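Tyrosine specific protein phosphatase (Trypanosoma cruzi, PDB 4AZ1) probably removes phosphate from phosphotyrosine residues of proteins by hydrolysing the phosphate ester. Local coordinates at residues I37-S42 with L55-T60; F90-A95 with R265-M270. All blocks are in the same frame, centred on the assembly; numbering follows the deposited sequence.

Interactions 1 and 2 lie side by side, their centres about 11 Å apart, with the 55-60 loop wedged towards the 265-270 turn. T60 OG1 reaches Q266 O at 2.5 Å and N57 OD1 reaches F268 N at 2.9 Å, probable hydrogen bonds that join the contacts through the residues flanking R267 in sequence. A56 CB also packs against R267 NH1, 3.8 Å away. R267 is the tie to the active site: it hydrogen-bonds to the carbonyls of A228 and G229 in the HCX5R signature loop, the phosphate-binding P-loop of this family. Between the segments of interaction 1 runs the KNRY sequence, whose backbone at K48 and R50 binds the Q94 amide of interaction 2, beside a formic acid probably from the crystallisation liquor.

Interaction 1 of 2, residues I37-S42 with L55-T60; sequences ISFATS and LANEAT
E58 and T41 carry the polar half. The E58 side chain first extends, then bends at CG (chi2 65°), which swings its carboxylate over the first turn of helix 40-44. There OE1 accepts from T41 N at 2.7 Å, nearly straight, on its syn side but tilted from the carboxylate plane. OE2 uses its syn lone pair for T41 OG1, 2.8 Å away. A water links OE1 to S42 N and A56 O; A40 N, by contrast, bonds weakly to S38 OG. A carboxylate meeting the N-H groups of a helix start is a familiar arrangement; here a later loop supplies it, and the helix would probably stabilise its charge. One backbone bond, E58 N to S38 O (3.0 Å), and one from A56 N to the S42 hydroxyl OG (3.0 Å) follow. Serine suits this place: its short hydroxyl, also bonded to Y76 OH, reaches the loop directly.

F39, the N-cap residue of helix 40-44, lays its ring against L55, with carbonyl and amide oxygens around it. Its CD1 lies 3.5 Å from L55 CB, while A56 O approaches the ring edge, 3.3 Å from CD1. N57 runs alongside, its amide turned 68° to the ring and its OD1 committed to F268 N; its ND2 packs against I37 CG2.

The contact thus fastens the start of helix 40-44 to the loop leading to strand 79-82, where T60 bonds to L81 and N80.

Interaction 2 of 2, residues F90-A95 with R265-M270; sequences FVACQA and RQRFGM. With FMT (formic acid), chain H.
R267 opens a type II turn, R267 to M270, just after helix 255-266, and reaches across to A92 on strand 90-93 of the central mixed sheet of the tyrosine phosphatase fold. Its CG stands anti to the backbone N (chi1 -179°) and the chain stays extended to NE, giving the length to bring CD to 3.7 Å from A92 CB. The guanidinium then lies with one face under the strand backbone: A92 O sits 3.3 Å above its plane, towards the rim, and C93 CA covers the same face. The N-H groups go to other acceptors, NH1 to N80 and N78, NE and NH2 to the G229 and A228 carbonyls, so four bonds fix the group's rotation and probably brace the phosphate-binding loop.

The M270 chain, bent at chi2 and chi3, brings CE to 3.8 Å from A92 CB; the small alanine admits both long chains, with I237 of helix 232-247 packing on A92 and M270. G269 fits the turn because a side chain there would strike the carbonyl of F268. Just past the strand, Q94, held by K48 O and R50 N, gives NE2 to formic acid O1 at 3.0 Å.

Interaction 1 of 2, residues I37-S42 with L55-T60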
loop_
_atom_site.group_PDB
_atom_site.type_symbol
_atom_site.label_atom_id
_atom_site.label_comp_id
_atom_site.label_asym_id
_atom_site.label_seq_id
_atom_site.Cartn_x
_atom_site.Cartn_y
_atom_site.Cartn_z
ATOM N N ILE A 37 -23.051 -6.507 18.015
ATOM C CA ILE A 37 -21.814 -5.730 18.055
ATOM C C ILE A 37 -21.670 -4.796 16.854
ATOM O O ILE A 37 -21.944 -5.194 15.715
ATOM C CB ILE A 37 -20.600 -6.668 18.084
ATOM C CG1 ILE A 37 -20.775 -7.702 19.196
ATOM C CG2 ILE A 37 -19.311 -5.880 18.254
ATOM C CD1 ILE A 37 -19.620 -8.662 19.327
ATOM N N SER A 38 -21.236 -3.560 17.104
ATOM C CA SER A 38 -20.954 -2.618 16.024
ATOM C C SER A 38 -19.613 -2.891 15.328
ATOM O O SER A 38 -18.571 -3.039 15.982
ATOM C CB SER A 38 -20.985 -1.177 16.534
ATOM O OG SER A 38 -20.753 -0.269 15.468
ATOM N N PHE A 39 -19.652 -2.947 13.998
ATOM C CA PHE A 39 -18.455 -3.046 13.173
ATOM C C PHE A 39 -18.457 -1.955 12.113
ATOM O O PHE A 39 -17.908 -2.144 11.024
ATOM C CB PHE A 39 -18.409 -4.403 12.483
ATOM C CG PHE A 39 -18.234 -5.554 13.428
ATOM C CD1 PHE A 39 -16.971 -5.895 13.885
ATOM C CD2 PHE A 39 -19.334 -6.288 13.875
ATOM C CE1 PHE A 39 -16.789 -6.977 14.772
ATOM C CE2 PHE A 39 -19.167 -7.355 14.757
ATOM C CZ PHE A 39 -17.882 -7.703 15.202
ATOM N N ALA A 40 -19.063 -0.814 12.452
ATOM C CA ALA A 40 -19.324 0.274 11.509
ATOM C C ALA A 40 -18.150 0.636 10.611
ATOM O O ALA A 40 -18.245 0.554 9.383
ATOM C CB ALA A 40 -19.819 1.524 12.258
ATOM N N THR A 41 -17.046 1.051 11.220
ATOM C CA THR A 41 -15.894 1.518 10.454
ATOM C C THR A 41 -15.274 0.406 9.627
ATOM O O THR A 41 -14.892 0.606 8.467
ATOM C CB THR A 41 -14.833 2.133 11.371
ATOM O OG1 THR A 41 -15.415 3.236 12.081
ATOM C CG2 THR A 41 -13.640 2.628 10.552
ATOM N N SER A 42 -15.179 -0.772 10.228
ATOM C CA SER A 42 -14.586 -1.910 9.563
ATOM C C SER A 42 -15.429 -2.301 8.348
ATOM O O SER A 42 -14.890 -2.687 7.299
ATOM C CB SER A 42 -14.484 -3.067 10.552
ATOM O OG SER A 42 -13.735 -4.113 10.006
ATOM N N LEU A 55 -14.125 -8.873 10.828
ATOM C CA LEU A 55 -14.227 -7.430 11.009
ATOM C C LEU A 55 -13.728 -7.021 12.389
ATOM O O LEU A 55 -13.800 -7.805 13.337
ATOM C CB LEU A 55 -15.681 -6.990 10.839
ATOM C CG LEU A 55 -16.375 -7.377 9.533
ATOM C CD1 LEU A 55 -17.826 -6.915 9.546
ATOM C CD2 LEU A 55 -15.641 -6.803 8.327
ATOM N N ALA A 56 -13.222 -5.794 12.496
ATOM C CA ALA A 56 -12.720 -5.261 13.770
ATOM C C ALA A 56 -13.825 -4.549 14.553
ATOM O O ALA A 56 -14.501 -3.687 13.993
ATOM C CB ALA A 56 -11.572 -4.291 13.495
ATOM N N ASN A 57 -13.996 -4.885 15.836
ATOM C CA ASN A 57 -14.981 -4.194 16.686
ATOM C C ASN A 57 -14.764 -2.691 16.723
ATOM O O ASN A 57 -13.631 -2.233 16.869
ATOM C CB ASN A 57 -14.946 -4.697 18.137
ATOM C CG ASN A 57 -15.091 -6.199 18.245
ATOM O OD1 ASN A 57 -14.515 -6.956 17.460
ATOM N ND2 ASN A 57 -15.858 -6.639 19.231
ATOM N N GLU A 58 -15.851 -1.931 16.620
ATOM C CA GLU A 58 -15.782 -0.477 16.628
ATOM C C GLU A 58 -15.223 0.058 17.944
ATOM O O GLU A 58 -14.371 0.947 17.955
ATOM C CB GLU A 58 -17.182 0.102 16.400
ATOM C CG GLU A 58 -17.211 1.600 16.159
ATOM C CD GLU A 58 -16.515 1.989 14.866
ATOM O OE1 GLU A 58 -16.581 1.204 13.892
ATOM O OE2 GLU A 58 -15.909 3.083 14.820
ATOM N N ALA A 59 -15.708 -0.492 19.054
ATOM C CA ALA A 59 -15.382 0.022 20.385
ATOM C C ALA A 59 -13.888 0.035 20.696
ATOM O O ALA A 59 -13.422 0.884 21.452
ATOM C CB ALA A 59 -16.124 -0.770 21.444
ATOM N N THR A 60 -13.151 -0.917 20.127
ATOM C CA THR A 60 -11.728 -1.049 20.404
ATOM C C THR A 60 -10.891 -0.933 19.126
ATOM O O THR A 60 -9.718 -1.321 19.096
ATOM C CB THR A 60 -11.429 -2.389 21.099
ATOM O OG1 THR A 60 -11.831 -3.464 20.247
ATOM C CG2 THR A 60 -12.182 -2.492 22.420
HETATM O O HOH W 1 -18.096 -2.410 18.850
HETATM O O HOH W 2 -15.319 -1.198 13.158
#

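Interaction 2 of 2, residues F90-A95 with R265-M270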
loop_
_atom_site.group_PDB
_atom_site.type_symbol
_atom_site.label_atom_id
_atom_site.label_comp_id
_atom_site.label_asym_id
_atom_site.label_seq_id
_atom_site.Cartn_x
_atom_site.Cartn_y
_atom_site.Cartn_z
ATOM N N PHE A 90 -1.648 -4.763 23.198
ATOM C CA PHE A 90 -1.347 -5.308 21.892
ATOM C C PHE A 90 -2.281 -4.712 20.862
ATOM O O PHE A 90 -3.388 -4.281 21.193
ATOM C CB PHE A 90 -1.486 -6.828 21.940
ATOM C CG PHE A 90 -0.476 -7.481 22.834
ATOM C CD1 PHE A 90 -0.731 -7.644 24.197
ATOM C CD2 PHE A 90 0.757 -7.890 22.326
ATOM C CE1 PHE A 90 0.220 -8.230 25.031
ATOM C CE2 PHE A 90 1.714 -8.476 23.153
ATOM C CZ PHE A 90 1.444 -8.646 24.510
ATOM N N VAL A 91 -1.819 -4.655 19.620
ATOM C CA VAL A 91 -2.715 -4.398 18.508
ATOM C C VAL A 91 -2.827 -5.688 17.715
ATOM O O VAL A 91 -1.869 -6.119 17.061
ATOM C CB VAL A 91 -2.222 -3.243 17.613
ATOM C CG1 VAL A 91 -3.162 -3.059 16.441
ATOM C CG2 VAL A 91 -2.148 -1.946 18.422
ATOM N N ALA A 92 -3.986 -6.332 17.810
ATOM C CA ALA A 92 -4.225 -7.546 17.036
ATOM C C ALA A 92 -4.853 -7.116 15.718
ATOM O O ALA A 92 -5.898 -6.469 15.714
ATOM C CB ALA A 92 -5.161 -8.507 17.796
ATOM N N CYS A 93 -4.237 -7.465 14.592
ATOM C CA CYS A 93 -4.783 -7.008 13.318
ATOM C C CYS A 93 -4.506 -8.000 12.225
ATOM O O CYS A 93 -3.740 -8.945 12.421
ATOM C CB CYS A 93 -4.211 -5.631 12.950
ATOM S SG CYS A 93 -2.412 -5.633 12.767
ATOM N N GLN A 94 -5.153 -7.808 11.081
ATOM C CA GLN A 94 -4.950 -8.697 9.935
ATOM C C GLN A 94 -3.615 -8.346 9.292
ATOM O O GLN A 94 -3.004 -7.307 9.618
ATOM C CB GLN A 94 -6.065 -8.477 8.899
ATOM C CG GLN A 94 -5.993 -7.071 8.289
ATOM C CD GLN A 94 -6.998 -6.825 7.169
ATOM O OE1 GLN A 94 -7.901 -7.629 6.921
ATOM N NE2 GLN A 94 -6.841 -5.697 6.490
ATOM N N ALA A 95 -3.139 -9.213 8.406
ATOM C CA ALA A 95 -2.040 -8.852 7.511
ATOM C C ALA A 95 -2.655 -7.879 6.499
ATOM O O ALA A 95 -3.605 -8.238 5.788
ATOM C CB ALA A 95 -1.482 -10.113 6.797
ATOM N N ARG A 265 -13.922 -10.254 23.785
ATOM C CA ARG A 265 -14.772 -9.078 23.965
ATOM C C ARG A 265 -14.158 -7.869 23.278
ATOM O O ARG A 265 -14.848 -6.885 23.004
ATOM C CB ARG A 265 -14.976 -8.752 25.451
ATOM C CG ARG A 265 -15.892 -9.699 26.208
ATOM C CD ARG A 265 -16.161 -9.191 27.636
ATOM N NE ARG A 265 -15.031 -9.412 28.546
ATOM C CZ ARG A 265 -14.856 -10.516 29.277
ATOM N NH1 ARG A 265 -15.727 -11.521 29.212
ATOM N NH2 ARG A 265 -13.804 -10.621 30.078
ATOM N N GLN A 266 -12.858 -7.932 23.014
ATOM C CA GLN A 266 -12.157 -6.769 22.472
ATOM C C GLN A 266 -11.881 -6.910 20.976
ATOM O O GLN A 266 -11.671 -5.922 20.278
ATOM C CB GLN A 266 -10.858 -6.537 23.246
ATOM C CG GLN A 266 -11.045 -6.179 24.718
ATOM C CD GLN A 266 -9.718 -6.114 25.451
ATOM O OE1 GLN A 266 -8.965 -5.150 25.312
ATOM N NE2 GLN A 266 -9.415 -7.154 26.222
ATOM N N ARG A 267 -11.873 -8.149 20.493
ATOM C CA ARG A 267 -11.776 -8.426 19.058
ATOM C C ARG A 267 -12.501 -9.737 18.775
ATOM O O ARG A 267 -12.023 -10.814 19.136
ATOM C CB ARG A 267 -10.313 -8.527 18.601
ATOM C CG ARG A 267 -10.136 -8.799 17.093
ATOM C CD ARG A 267 -8.700 -8.515 16.650
ATOM N NE ARG A 267 -8.401 -8.973 15.287
ATOM C CZ ARG A 267 -8.583 -8.252 14.181
ATOM N NH1 ARG A 267 -9.098 -7.026 14.259
ATOM N NH2 ARG A 267 -8.265 -8.768 12.991
ATOM N N PHE A 268 -13.659 -9.635 18.133
ATOM C CA PHE A 268 -14.522 -10.790 17.911
ATOM C C PHE A 268 -13.776 -11.970 17.296
ATOM O O PHE A 268 -13.092 -11.822 16.282
ATOM C CB PHE A 268 -15.687 -10.404 17.002
ATOM C CG PHE A 268 -16.699 -11.488 16.847
ATOM C CD1 PHE A 268 -17.716 -11.633 17.782
ATOM C CD2 PHE A 268 -16.626 -12.384 15.779
ATOM C CE1 PHE A 268 -18.656 -12.647 17.660
ATOM C CE2 PHE A 268 -17.558 -13.408 15.652
ATOM C CZ PHE A 268 -18.575 -13.538 16.597
ATOM N N GLY A 269 -13.896 -13.138 17.922
ATOM C CA GLY A 269 -13.395 -14.359 17.315
ATOM C C GLY A 269 -11.964 -14.717 17.665
ATOM O O GLY A 269 -11.438 -15.697 17.124
ATOM N N MET A 270 -11.344 -13.954 18.570
ATOM C CA MET A 270 -9.960 -14.222 18.984
ATOM C C MET A 270 -9.768 -15.688 19.400
ATOM O O MET A 270 -10.594 -16.258 20.154
ATOM C CB MET A 270 -9.511 -13.289 20.124
ATOM C CG MET A 270 -9.137 -11.871 19.692
ATOM S SD MET A 270 -7.639 -11.740 18.696
ATOM C CE MET A 270 -6.427 -11.334 19.953
HETATM C C FMT H . -4.158 -4.170 8.474
HETATM O O1 FMT H . -5.341 -3.861 8.269
HETATM O O2 FMT H . -3.687 -4.540 9.561
#